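Putative diguanylate cyclase (GGDEF) with PAS/PAC domain (Rhodopseudomonas palustris, PDB 3LIF) probably makes cyclic di-GMP from GTP through a GGDEF domain outside this chain, which is the extracellular PDC-fold sensor part. Local coordinates at residues D41-M46 against R132-T137; R59-A64 against S86-P91; L93-R98 against Q119-G124; L201-D206 against L222-V227. One frame throughout, in Å; residues are numbered along the deposited sequence.

Contact 1: D41-M46 against R132-T137; sequences DIVSFM and RRLETT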
loop_
_atom_site.group_PDB
_atom_site.type_symbol
_atom_site.label_atom_id
_atom_site.label_comp_id
_atom_site.label_asym_id
_atom_site.label_seq_id
_atom_site.Cartn_x
_atom_site.Cartn_y
_atom_site.Cartn_z
ATOM N N ASP A 41 17.227 6.760 -2.535
ATOM C CA ASP A 41 18.184 7.240 -3.534
ATOM C C ASP A 41 17.822 8.715 -3.761
ATOM O O ASP A 41 18.697 9.561 -3.915
ATOM C CB ASP A 41 18.114 6.473 -4.876
ATOM C CG ASP A 41 18.874 5.145 -4.854
ATOM O OD1 ASP A 41 19.555 4.871 -3.835
ATOM O OD2 ASP A 41 18.773 4.383 -5.855
ATOM N N ILE A 42 16.531 9.045 -3.779
ATOM C CA ILE A 42 16.185 10.393 -4.171
ATOM C C ILE A 42 16.449 11.369 -3.024
ATOM O O ILE A 42 16.969 12.440 -3.257
ATOM C CB ILE A 42 14.755 10.486 -4.676
ATOM C CG1 ILE A 42 14.597 9.630 -5.934
ATOM C CG2 ILE A 42 14.342 11.955 -4.905
ATOM C CD1 ILE A 42 13.162 9.362 -6.257
ATOM N N VAL A 43 16.139 11.003 -1.792
ATOM C CA VAL A 43 16.479 11.904 -0.753
ATOM C C VAL A 43 17.900 12.338 -0.990
ATOM O O VAL A 43 18.208 13.526 -0.895
ATOM C CB VAL A 43 16.319 11.329 0.646
ATOM C CG1 VAL A 43 17.135 12.106 1.664
ATOM C CG2 VAL A 43 14.891 11.401 1.030
ATOM N N SER A 44 18.764 11.395 -1.361
ATOM C CA SER A 44 20.221 11.676 -1.463
ATOM C C SER A 44 20.567 12.511 -2.659
ATOM O O SER A 44 21.235 13.515 -2.535
ATOM C CB SER A 44 21.072 10.410 -1.407
ATOM O OG SER A 44 21.106 9.962 -0.057
ATOM N N PHE A 45 20.125 12.116 -3.827
ATOM C CA PHE A 45 20.353 12.998 -4.939
ATOM C C PHE A 45 20.017 14.477 -4.526
ATOM O O PHE A 45 20.941 15.260 -4.247
ATOM C CB PHE A 45 19.533 12.554 -6.094
ATOM C CG PHE A 45 19.934 13.152 -7.348
ATOM C CD1 PHE A 45 21.082 12.734 -7.976
ATOM C CD2 PHE A 45 19.156 14.138 -7.930
ATOM C CE1 PHE A 45 21.466 13.287 -9.217
ATOM C CE2 PHE A 45 19.514 14.718 -9.167
ATOM C CZ PHE A 45 20.680 14.290 -9.818
HETATM N N MSE A 46 18.724 14.852 -4.453
HETATM C CA MSE A 46 18.302 16.145 -3.872
HETATM C C MSE A 46 19.318 16.744 -2.862
HETATM O O MSE A 46 19.729 17.890 -3.060
HETATM C CB MSE A 46 16.938 16.066 -3.186
HETATM C CG MSE A 46 15.760 15.743 -4.027
HETATM SE SE MSE A 46 15.883 16.339 -5.816
HETATM C CE MSE A 46 15.531 18.241 -5.524
ATOM N N ARG A 132 8.634 10.638 1.321
ATOM C CA ARG A 132 9.795 10.851 2.215
ATOM C C ARG A 132 10.195 12.322 2.324
ATOM O O ARG A 132 10.182 13.063 1.325
ATOM C CB ARG A 132 10.998 9.906 1.855
ATOM C CG ARG A 132 11.103 8.726 2.834
ATOM C CD ARG A 132 12.034 7.543 2.414
ATOM N NE ARG A 132 13.303 7.643 3.145
ATOM C CZ ARG A 132 13.409 8.507 4.134
ATOM N NH1 ARG A 132 12.319 9.231 4.435
ATOM N NH2 ARG A 132 14.532 8.632 4.815
ATOM N N ARG A 133 10.545 12.756 3.523
ATOM C CA ARG A 133 11.085 14.103 3.736
ATOM C C ARG A 133 12.420 14.397 3.045
ATOM O O ARG A 133 13.388 13.678 3.307
ATOM C CB ARG A 133 11.331 14.291 5.203
ATOM C CG ARG A 133 11.871 15.633 5.564
ATOM C CD ARG A 133 12.479 15.574 6.946
ATOM N NE ARG A 133 11.881 16.590 7.782
ATOM C CZ ARG A 133 12.544 17.610 8.311
ATOM N NH1 ARG A 133 13.866 17.718 8.077
ATOM N NH2 ARG A 133 11.866 18.504 9.042
ATOM N N LEU A 134 12.492 15.430 2.181
ATOM C CA LEU A 134 13.783 15.957 1.619
ATOM C C LEU A 134 14.526 16.877 2.583
ATOM O O LEU A 134 13.911 17.573 3.407
ATOM C CB LEU A 134 13.534 16.732 0.361
ATOM C CG LEU A 134 12.849 15.842 -0.648
ATOM C CD1 LEU A 134 12.680 16.625 -1.917
ATOM C CD2 LEU A 134 13.652 14.516 -0.854
ATOM N N GLU A 135 15.845 16.872 2.510
ATOM C CA GLU A 135 16.643 17.649 3.448
ATOM C C GLU A 135 17.855 18.228 2.724
ATOM O O GLU A 135 18.312 17.714 1.687
ATOM C CB GLU A 135 17.054 16.841 4.682
ATOM C CG GLU A 135 15.957 16.755 5.723
ATOM C CD GLU A 135 16.363 16.000 6.987
ATOM O OE1 GLU A 135 15.486 15.873 7.867
ATOM O OE2 GLU A 135 17.530 15.531 7.101
ATOM N N THR A 136 18.350 19.344 3.255
ATOM C CA THR A 136 19.633 19.902 2.794
ATOM C C THR A 136 20.741 19.403 3.730
ATOM O O THR A 136 20.474 18.948 4.888
ATOM C CB THR A 136 19.609 21.428 2.833
ATOM O OG1 THR A 136 18.919 21.875 4.015
ATOM C CG2 THR A 136 18.931 21.925 1.636
ATOM N N THR A 137 21.976 19.481 3.235
ATOM C CA THR A 137 23.118 18.991 4.008
ATOM C C THR A 137 23.051 19.383 5.490
ATOM O O THR A 137 23.548 18.651 6.341
ATOM C CB THR A 137 24.412 19.466 3.394
ATOM O OG1 THR A 137 24.391 20.908 3.340
ATOM C CG2 THR A 137 24.594 18.859 1.963
#

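Contact 2: R59-A64 against S86-P91; sequences RLRALA and SVKPVP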
loop_
_atom_site.group_PDB
_atom_site.type_symbol
_atom_site.label_atom_id
_atom_site.label_comp_id
_atom_site.label_asym_id
_atom_site.label_seq_id
_atom_site.Cartn_x
_atom_site.Cartn_y
_atom_site.Cartn_z
ATOM N N ARG A 59 14.895 11.389 -15.774
ATOM C CA ARG A 59 15.441 10.429 -14.844
ATOM C C ARG A 59 14.262 9.840 -14.052
ATOM O O ARG A 59 14.129 8.589 -13.980
ATOM C CB ARG A 59 16.514 11.045 -13.918
ATOM C CG ARG A 59 17.768 10.170 -13.592
ATOM C CD ARG A 59 18.494 10.520 -12.213
ATOM N NE ARG A 59 17.833 9.930 -11.010
ATOM C CZ ARG A 59 18.323 8.970 -10.217
ATOM N NH1 ARG A 59 19.512 8.445 -10.418
ATOM N NH2 ARG A 59 17.601 8.553 -9.204
ATOM N N LEU A 60 13.396 10.710 -13.496
ATOM C CA LEU A 60 12.201 10.270 -12.756
ATOM C C LEU A 60 11.281 9.414 -13.601
ATOM O O LEU A 60 10.722 8.438 -13.132
ATOM C CB LEU A 60 11.405 11.448 -12.217
ATOM C CG LEU A 60 12.140 12.205 -11.117
ATOM C CD1 LEU A 60 11.217 13.181 -10.516
ATOM C CD2 LEU A 60 12.652 11.330 -10.044
ATOM N N ARG A 61 11.107 9.775 -14.851
ATOM C CA ARG A 61 10.245 8.981 -15.675
ATOM C C ARG A 61 10.872 7.606 -15.932
ATOM O O ARG A 61 10.175 6.613 -16.179
ATOM C CB ARG A 61 9.962 9.715 -16.974
ATOM C CG ARG A 61 10.089 8.860 -18.253
ATOM C CD ARG A 61 9.127 9.437 -19.266
ATOM N NE ARG A 61 7.971 9.890 -18.482
ATOM C CZ ARG A 61 6.769 10.203 -18.967
ATOM N NH1 ARG A 61 6.532 10.134 -20.281
ATOM N NH2 ARG A 61 5.797 10.580 -18.126
ATOM N N ALA A 62 12.193 7.544 -15.874
ATOM C CA ALA A 62 12.887 6.299 -16.173
ATOM C C ALA A 62 12.667 5.405 -14.975
ATOM O O ALA A 62 12.215 4.267 -15.089
ATOM C CB ALA A 62 14.400 6.546 -16.386
ATOM N N LEU A 63 13.035 5.967 -13.840
ATOM C CA LEU A 63 12.891 5.399 -12.540
ATOM C C LEU A 63 11.476 4.850 -12.304
ATOM O O LEU A 63 11.291 3.698 -11.877
ATOM C CB LEU A 63 13.179 6.532 -11.582
ATOM C CG LEU A 63 13.137 6.191 -10.133
ATOM C CD1 LEU A 63 13.508 4.751 -10.140
ATOM C CD2 LEU A 63 14.161 7.050 -9.394
ATOM N N ALA A 64 10.461 5.660 -12.575
ATOM C CA ALA A 64 9.118 5.167 -12.411
ATOM C C ALA A 64 8.865 3.956 -13.302
ATOM O O ALA A 64 8.434 2.927 -12.815
ATOM C CB ALA A 64 8.101 6.251 -12.688
ATOM N N SER A 86 7.794 12.538 -12.916
ATOM C CA SER A 86 7.959 11.614 -14.006
ATOM C C SER A 86 6.844 11.815 -14.968
ATOM O O SER A 86 6.784 11.166 -15.966
ATOM C CB SER A 86 7.978 10.177 -13.534
ATOM O OG SER A 86 7.006 9.977 -12.539
ATOM N N VAL A 87 5.945 12.730 -14.693
ATOM C CA VAL A 87 4.903 12.926 -15.680
ATOM C C VAL A 87 5.257 14.090 -16.590
ATOM O O VAL A 87 6.183 14.878 -16.311
ATOM C CB VAL A 87 3.519 13.203 -15.048
ATOM C CG1 VAL A 87 2.448 12.734 -15.993
ATOM C CG2 VAL A 87 3.373 12.439 -13.775
ATOM N N LYS A 88 4.521 14.218 -17.679
ATOM C CA LYS A 88 4.659 15.430 -18.451
ATOM C C LYS A 88 3.435 15.583 -19.266
ATOM O O LYS A 88 2.885 14.617 -19.719
ATOM C CB LYS A 88 5.859 15.333 -19.372
ATOM C CG LYS A 88 5.573 14.571 -20.613
ATOM C CD LYS A 88 6.860 14.013 -21.129
ATOM C CE LYS A 88 6.746 13.680 -22.599
ATOM N NZ LYS A 88 8.148 13.787 -23.055
ATOM N N PRO A 89 2.993 16.798 -19.450
ATOM C CA PRO A 89 3.663 17.929 -18.847
ATOM C C PRO A 89 3.705 17.819 -17.321
ATOM O O PRO A 89 3.002 17.007 -16.733
ATOM C CB PRO A 89 2.788 19.116 -19.246
ATOM C CG PRO A 89 1.679 18.582 -20.148
ATOM C CD PRO A 89 1.751 17.118 -20.181
ATOM N N VAL A 90 4.491 18.680 -16.692
ATOM C CA VAL A 90 4.740 18.614 -15.286
ATOM C C VAL A 90 3.806 19.585 -14.602
ATOM O O VAL A 90 3.883 20.786 -14.803
ATOM C CB VAL A 90 6.182 19.042 -15.019
ATOM C CG1 VAL A 90 6.501 19.007 -13.558
ATOM C CG2 VAL A 90 7.155 18.167 -15.806
ATOM N N PRO A 91 2.889 19.080 -13.787
ATOM C CA PRO A 91 1.940 20.030 -13.220
ATOM C C PRO A 91 2.529 20.761 -12.041
ATOM O O PRO A 91 2.340 20.336 -10.917
ATOM C CB PRO A 91 0.827 19.133 -12.743
ATOM C CG PRO A 91 1.542 17.821 -12.442
ATOM C CD PRO A 91 2.536 17.688 -13.506
#

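Contact 3: L93-R98 against Q119-G124; sequences LDNSDR and QSRTSG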
loop_
_atom_site.group_PDB
_atom_site.type_symbol
_atom_site.label_atom_id
_atom_site.label_comp_id
_atom_site.label_asym_id
_atom_site.label_seq_id
_atom_site.Cartn_x
_atom_site.Cartn_y
_atom_site.Cartn_z
ATOM N N LEU A 93 1.964 22.721 -9.788
ATOM C CA LEU A 93 1.017 23.368 -8.895
ATOM C C LEU A 93 1.462 23.394 -7.433
ATOM O O LEU A 93 2.433 22.786 -7.012
ATOM C CB LEU A 93 -0.321 22.653 -8.972
ATOM C CG LEU A 93 -1.240 22.781 -10.185
ATOM C CD1 LEU A 93 -0.742 23.781 -11.160
ATOM C CD2 LEU A 93 -1.355 21.470 -10.852
ATOM N N ASP A 94 0.702 24.107 -6.643
ATOM C CA ASP A 94 0.952 24.234 -5.228
ATOM C C ASP A 94 0.210 23.120 -4.459
ATOM O O ASP A 94 -1.009 23.069 -4.516
ATOM C CB ASP A 94 0.433 25.608 -4.777
ATOM C CG ASP A 94 0.338 25.749 -3.262
ATOM O OD1 ASP A 94 -0.675 26.314 -2.827
ATOM O OD2 ASP A 94 1.250 25.321 -2.498
ATOM N N ASN A 95 0.935 22.265 -3.731
ATOM C CA ASN A 95 0.310 21.134 -3.023
ATOM C C ASN A 95 0.549 21.155 -1.515
ATOM O O ASN A 95 0.336 20.160 -0.822
ATOM C CB ASN A 95 0.744 19.792 -3.616
ATOM C CG ASN A 95 0.324 19.645 -5.054
ATOM O OD1 ASN A 95 1.133 19.787 -5.943
ATOM N ND2 ASN A 95 -0.933 19.374 -5.291
ATOM N N SER A 96 0.972 22.313 -1.026
ATOM C CA SER A 96 1.194 22.525 0.413
ATOM C C SER A 96 -0.044 22.271 1.258
ATOM O O SER A 96 0.031 22.282 2.490
ATOM C CB SER A 96 1.617 23.960 0.642
ATOM O OG SER A 96 0.663 24.756 -0.030
ATOM N N ASP A 97 -1.172 22.009 0.623
ATOM C CA ASP A 97 -2.307 21.680 1.437
ATOM C C ASP A 97 -2.270 20.182 1.829
ATOM O O ASP A 97 -2.950 19.740 2.734
ATOM C CB ASP A 97 -3.578 22.026 0.734
ATOM C CG ASP A 97 -3.828 21.128 -0.444
ATOM O OD1 ASP A 97 -4.872 20.467 -0.460
ATOM O OD2 ASP A 97 -2.980 21.028 -1.362
ATOM N N ARG A 98 -1.433 19.413 1.151
ATOM C CA ARG A 98 -1.519 17.988 1.169
ATOM C C ARG A 98 -0.940 17.465 2.499
ATOM O O ARG A 98 0.075 17.994 2.976
ATOM C CB ARG A 98 -0.731 17.551 -0.029
ATOM C CG ARG A 98 -1.334 16.469 -0.785
ATOM C CD ARG A 98 -2.667 16.802 -1.338
ATOM N NE ARG A 98 -2.871 16.009 -2.538
ATOM C CZ ARG A 98 -4.035 15.515 -2.930
ATOM N NH1 ARG A 98 -5.101 15.735 -2.190
ATOM N NH2 ARG A 98 -4.108 14.789 -4.062
ATOM N N GLN A 119 -6.993 11.992 -4.174
ATOM C CA GLN A 119 -7.222 12.046 -5.587
ATOM C C GLN A 119 -5.968 12.645 -6.227
ATOM O O GLN A 119 -5.646 13.816 -6.002
ATOM C CB GLN A 119 -8.481 12.814 -5.883
ATOM C CG GLN A 119 -8.746 12.746 -7.341
ATOM C CD GLN A 119 -10.005 13.452 -7.745
ATOM O OE1 GLN A 119 -10.519 13.228 -8.839
ATOM N NE2 GLN A 119 -10.530 14.291 -6.866
ATOM N N SER A 120 -5.218 11.812 -6.945
ATOM C CA SER A 120 -3.885 12.169 -7.353
ATOM C C SER A 120 -3.890 13.473 -8.115
ATOM O O SER A 120 -4.528 13.571 -9.153
ATOM C CB SER A 120 -3.335 11.083 -8.275
ATOM O OG SER A 120 -2.360 11.566 -9.203
ATOM N N ARG A 121 -3.149 14.459 -7.622
ATOM C CA ARG A 121 -2.895 15.700 -8.371
ATOM C C ARG A 121 -2.057 15.528 -9.640
ATOM O O ARG A 121 -1.678 16.541 -10.227
ATOM C CB ARG A 121 -2.176 16.725 -7.504
ATOM C CG ARG A 121 -2.839 17.051 -6.170
ATOM C CD ARG A 121 -3.837 18.180 -6.261
ATOM N NE ARG A 121 -4.687 18.412 -5.090
ATOM C CZ ARG A 121 -4.311 19.034 -3.969
ATOM N NH1 ARG A 121 -3.087 19.470 -3.790
ATOM N NH2 ARG A 121 -5.164 19.217 -2.992
ATOM N N THR A 122 -1.716 14.295 -10.074
ATOM C CA THR A 122 -1.059 14.179 -11.379
ATOM C C THR A 122 -1.884 13.386 -12.323
ATOM O O THR A 122 -1.766 13.533 -13.527
ATOM C CB THR A 122 0.330 13.523 -11.370
ATOM O OG1 THR A 122 0.160 12.146 -11.130
ATOM C CG2 THR A 122 1.284 14.104 -10.309
ATOM N N SER A 123 -2.712 12.498 -11.807
ATOM C CA SER A 123 -3.474 11.649 -12.729
ATOM C C SER A 123 -4.977 11.620 -12.514
ATOM O O SER A 123 -5.655 10.931 -13.260
ATOM C CB SER A 123 -2.959 10.216 -12.696
ATOM O OG SER A 123 -3.479 9.592 -11.545
ATOM N N GLY A 124 -5.501 12.318 -11.507
ATOM C CA GLY A 124 -6.936 12.295 -11.294
ATOM C C GLY A 124 -7.521 11.010 -10.667
ATOM O O GLY A 124 -8.638 11.053 -10.113
HETATM O O HOH W 1 -7.598 14.426 -2.996
#

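Contact 4: L201-D206 against L222-V227; sequences LPRSPD and LAYRRV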
loop_
_atom_site.group_PDB
_atom_site.type_symbol
_atom_site.label_atom_id
_atom_site.label_comp_id
_atom_site.label_asym_id
_atom_site.label_seq_id
_atom_site.Cartn_x
_atom_site.Cartn_y
_atom_site.Cartn_z
ATOM N N LEU A 201 -7.421 -7.794 15.509
ATOM C CA LEU A 201 -6.097 -7.180 15.578
ATOM C C LEU A 201 -5.759 -6.689 17.013
ATOM O O LEU A 201 -4.601 -6.788 17.465
ATOM C CB LEU A 201 -5.886 -6.101 14.516
ATOM C CG LEU A 201 -5.609 -6.581 13.107
ATOM C CD1 LEU A 201 -6.116 -5.572 12.063
ATOM C CD2 LEU A 201 -4.104 -6.875 12.960
ATOM N N PRO A 202 -6.761 -6.169 17.739
ATOM C CA PRO A 202 -6.376 -5.734 19.102
ATOM C C PRO A 202 -5.910 -6.909 19.905
ATOM O O PRO A 202 -5.116 -6.726 20.793
ATOM C CB PRO A 202 -7.648 -5.162 19.702
ATOM C CG PRO A 202 -8.493 -4.790 18.533
ATOM C CD PRO A 202 -8.086 -5.695 17.334
ATOM N N ARG A 203 -6.393 -8.116 19.592
ATOM C CA ARG A 203 -6.049 -9.320 20.359
ATOM C C ARG A 203 -4.764 -9.883 19.794
ATOM O O ARG A 203 -4.021 -10.489 20.507
ATOM C CB ARG A 203 -7.152 -10.368 20.251
ATOM C CG ARG A 203 -6.947 -11.601 21.140
ATOM C CD ARG A 203 -7.568 -12.904 20.573
ATOM N NE ARG A 203 -8.904 -12.647 19.988
ATOM C CZ ARG A 203 -9.267 -12.817 18.698
ATOM N NH1 ARG A 203 -8.409 -13.273 17.776
ATOM N NH2 ARG A 203 -10.512 -12.507 18.325
ATOM N N SER A 204 -4.500 -9.706 18.507
ATOM C CA SER A 204 -3.192 -10.102 18.021
ATOM C C SER A 204 -3.012 -10.346 16.549
ATOM O O SER A 204 -3.967 -10.284 15.796
ATOM C CB SER A 204 -2.866 -11.439 18.691
ATOM O OG SER A 204 -2.871 -12.556 17.790
ATOM N N PRO A 205 -1.769 -10.385 16.070
ATOM C CA PRO A 205 -1.400 -9.551 14.974
ATOM C C PRO A 205 -1.261 -10.505 13.754
ATOM O O PRO A 205 -1.100 -10.015 12.625
ATOM C CB PRO A 205 0.059 -9.117 15.323
ATOM C CG PRO A 205 0.572 -10.151 16.224
ATOM C CD PRO A 205 -0.655 -10.468 17.051
ATOM N N ASP A 206 -1.399 -11.836 13.890
ATOM C CA ASP A 206 -2.491 -12.695 13.406
ATOM C C ASP A 206 -3.126 -13.727 14.348
ATOM O O ASP A 206 -2.632 -13.939 15.510
ATOM C CB ASP A 206 -1.713 -13.589 12.460
ATOM C CG ASP A 206 -0.518 -14.298 13.218
ATOM O OD1 ASP A 206 0.551 -13.700 13.498
ATOM O OD2 ASP A 206 -0.681 -15.449 13.640
ATOM N N LEU A 222 -11.059 -16.837 7.213
ATOM C CA LEU A 222 -10.140 -15.757 6.919
ATOM C C LEU A 222 -8.868 -15.852 7.765
ATOM O O LEU A 222 -8.867 -16.067 9.041
ATOM C CB LEU A 222 -10.824 -14.413 7.202
ATOM C CG LEU A 222 -10.025 -13.090 7.027
ATOM C CD1 LEU A 222 -10.963 -11.962 6.739
ATOM C CD2 LEU A 222 -9.137 -12.763 8.221
ATOM N N ALA A 223 -7.759 -15.692 7.078
ATOM C CA ALA A 223 -6.509 -15.610 7.791
ATOM C C ALA A 223 -5.984 -14.192 7.520
ATOM O O ALA A 223 -6.106 -13.683 6.386
ATOM C CB ALA A 223 -5.552 -16.638 7.269
ATOM N N TYR A 224 -5.427 -13.570 8.563
ATOM C CA TYR A 224 -4.839 -12.253 8.465
ATOM C C TYR A 224 -3.536 -12.215 9.199
ATOM O O TYR A 224 -3.306 -12.974 10.134
ATOM C CB TYR A 224 -5.729 -11.222 9.118
ATOM C CG TYR A 224 -5.745 -11.312 10.626
ATOM C CD1 TYR A 224 -4.769 -10.673 11.371
ATOM C CD2 TYR A 224 -6.749 -12.073 11.324
ATOM C CE1 TYR A 224 -4.779 -10.723 12.767
ATOM C CE2 TYR A 224 -6.785 -12.138 12.709
ATOM C CZ TYR A 224 -5.780 -11.454 13.424
ATOM O OH TYR A 224 -5.726 -11.459 14.789
ATOM N N ARG A 225 -2.714 -11.265 8.800
ATOM C CA ARG A 225 -1.415 -11.039 9.400
ATOM C C ARG A 225 -0.892 -9.584 9.227
ATOM O O ARG A 225 -0.851 -9.038 8.108
ATOM C CB ARG A 225 -0.401 -12.032 8.798
ATOM C CG ARG A 225 0.959 -11.954 9.454
ATOM C CD ARG A 225 1.938 -12.845 8.794
ATOM N NE ARG A 225 1.390 -14.198 8.650
ATOM C CZ ARG A 225 1.608 -15.209 9.505
ATOM N NH1 ARG A 225 2.363 -15.043 10.579
ATOM N NH2 ARG A 225 1.069 -16.392 9.278
ATOM N N ARG A 226 -0.497 -8.956 10.333
ATOM C CA ARG A 226 0.192 -7.652 10.250
ATOM C C ARG A 226 1.368 -7.795 9.323
ATOM O O ARG A 226 2.077 -8.803 9.380
ATOM C CB ARG A 226 0.715 -7.180 11.586
ATOM C CG ARG A 226 -0.389 -6.651 12.418
ATOM C CD ARG A 226 0.134 -5.721 13.502
ATOM N NE ARG A 226 -0.932 -5.392 14.451
ATOM C CZ ARG A 226 -1.804 -4.388 14.313
ATOM N NH1 ARG A 226 -2.705 -4.209 15.240
ATOM N NH2 ARG A 226 -1.797 -3.574 13.274
ATOM N N VAL A 227 1.563 -6.794 8.474
ATOM C CA VAL A 227 2.670 -6.754 7.579
ATOM C C VAL A 227 3.936 -6.228 8.300
ATOM O O VAL A 227 4.036 -5.116 8.801
ATOM C CB VAL A 227 2.339 -5.854 6.405
ATOM C CG1 VAL A 227 3.641 -5.447 5.617
ATOM C CG2 VAL A 227 1.280 -6.479 5.568
HETATM O O HOH W 2 -2.079 -6.813 16.503
#

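Contact 1: D41-M46 against R132-T137
Apolar contact between Val43, Met46 and Leu134 carries this meeting of helix and strand. Val43 holds CG1 opposite its backbone N (chi1 160°), which leaves CG2 as the branch that reaches the strand; it lies 3.8 Å from Leu134 CD2, the two side chains sliding past one another in opposite directions. One turn on, the selenomethionine Met46 brings its CG methylene to 3.8 Å from Leu134 CD1, so CD1 meets Met46, while CD2 faces Val43 and also touches Met46 CG. Leu134 also touches Val145 of the adjacent strand 141-149 and Ile75 of strand 70-76, one strand further.

Contact with polar groups is of the van der Waals kind. Val43 CG2 sits 3.6 Å from Arg133 O and also lies over one face of the Arg132 guanidinium.

On the strand itself the Arg133 side chain starts out away from the helix, and its NE donates to His104 O.

The short axes approach to 7.6 Å and run nearly parallel, at 18°. This is the packing of the PDC fold, in which the long N-terminal helix 5-47 lies along one face of an antiparallel sheet with strand order 2-1-5-4-3.

Contact 2: R59-A64 against S86-P91
Arg61 reaches from its helix to the backbone carbonyl of Ser86, and two of its nitrogens converge on that one oxygen. NH2 lies 2.4 Å from Ser86 O with an N-H...O angle of 150°, a very short value to be read with caution at 2.70 Å resolution; NE makes a weak second bond to Ser86 O at 3.1 Å. The acceptor sits at the guanidinium edge, near its plane, and a bend at chi3 (-35°) turns the group toward it. Over one guanidinium face comes Lys88, whose CD is 4.0 Å from Arg61 NH1 as the two chains cross at about a right angle.

Below this grip, Ser86 CB fits against the helix backbone, 3.3 Å from Leu60 O, with Ala64 CB 3.9 Å from Ser86 OG. That hydroxyl is not spent on the helix: it accepts from Val73 N of strand 70-76. Farther out, Leu60 rests on Tyr84 of strand 82-85, and Leu63 on Val38 and Ile42 of helix 5-47.

Chemically, Arg61 closes a carbonyl just past the end of an outer strand. Arg61 NH1 lies 4.9 Å from Lys88 NZ, so two like charges come close together, which would probably make the local potential more positive.

Contact 3: L93-R98 against Q119-G124
Two guanidinium groups lie flat on each other here: Arg98 covers Arg121 with centres 3.7 Å apart and planes at 9°. The NE of each arginine stands over the centre of the other group, so like charges are stacked face to face, which leaves both edges available for acceptors. Arg121 uses its edge on Asp97, end-on, with one nitrogen to each oxygen: NH2 to OD1 at 2.8 Å and NH1 to OD2 at 2.9 Å. Both oxygens offer their syn lone pairs, and carboxylate and guanidinium are nearly coplanar, 14° apart. The carboxylate probably helps to balance the two stacked positive charges. Asp97 faces the arginine because its CG lies between backbone N and carbonyl carbon (chi1 69°).

The contact joins two loops of the N-terminal PAS-like half of the PDC fold. One carries a type I turn, Asn95 to Arg98, leading into helix 99-106, with Arg98 at the N-cap position; the other is the turn between strands 113-119 and 126-135, where Ser120 OG accepts from Thr122 N (an ST turn) and from Ser123 N (an ST motif).

Arg98 has its own edge partners. NH2 donates to Gln119 O at 2.7 Å, approaching well above the carbonyl plane, while a water links NH1 to Gln119 N. Arg98 NE bonds a bound 2-methyl-2,4-pentanediol, probably from the crystallisation liquor.

Contact 4: L201-D206 against L222-V227
Pro205 O accepts from Arg226 N at 2.6 Å in a nearly straight bond (N-H...O 174°), joining the chain just after helix 195-203 to Arg226 of strand 219-226, where the CA atoms of Pro205 and Arg226 are 5.3 Å apart. The same oxygen receives a CA-H...O contact from Arg225 CA at 3.4 Å, so neighbouring residues share one acceptor.

Tyr224 reaches across to the residues that follow the helix. With CG between backbone N and carbonyl carbon (chi1 72°), its ring extends so that OH donates to Ser204 O, which lies in the ring plane at the edge; the 2.3 Å separation of Tyr224 OH and Ser204 O is very short and best not taken literally at this resolution. Leu201 CD2 lies 3.9 Å from Tyr224 CE1 and also sits over the centre of the Arg226 guanidinium, 3.6 Å from CZ. Pro205 CB meets the edge of that group. A water bridges Arg226 NE to Leu201 O, so the group meets an apolar methyl over one face and a water at its edge; NH2 also makes a weak bond to Ser174 OG.

Asp206 and Arg225 run side by side, pointing the same way. Asp206 OD1 and Arg225 NH1 are 3.7 Å apart, with the oxygen well out of the guanidinium plane: a long, purely electrostatic pair. The firmer partners of Arg225 are Ser21 OG and Arg18 O on helix 5-47.

Chemically, this junction relies on main-chain carbonyls as acceptors: those of Leu201, through water, and of Ser204 and Pro205 tie the helix exit to the strand, while the charge pair probably adds little.

Overall arrangement
Contacts 1, 2 and 3 lie in the N-terminal half of the PDC sensor, around its first sheet; contact 4 lies at the C-terminal sheet, which has the same 2-1-5-4-3 strand order. Contacts 1 and 2, centres 17 Å apart, meet where Ile42 CD1 packs 4.0 Å from Leu63 CD2. Contact 2 touches contact 3, 15 Å away between centres, through Val87 CG2 and Thr122 CB at 4.0 Å. Contact 4 stands 33 to 38 Å from the others by centres, but helix 5-47, which carries 41-46, also supplies Ser21 and Arg18 to Arg225. Bound molecules, probably from the crystallisation liquor, lie at contact 3 (2-methyl-2,4-pentanediol) and at Arg203 of contact 4 (citrate).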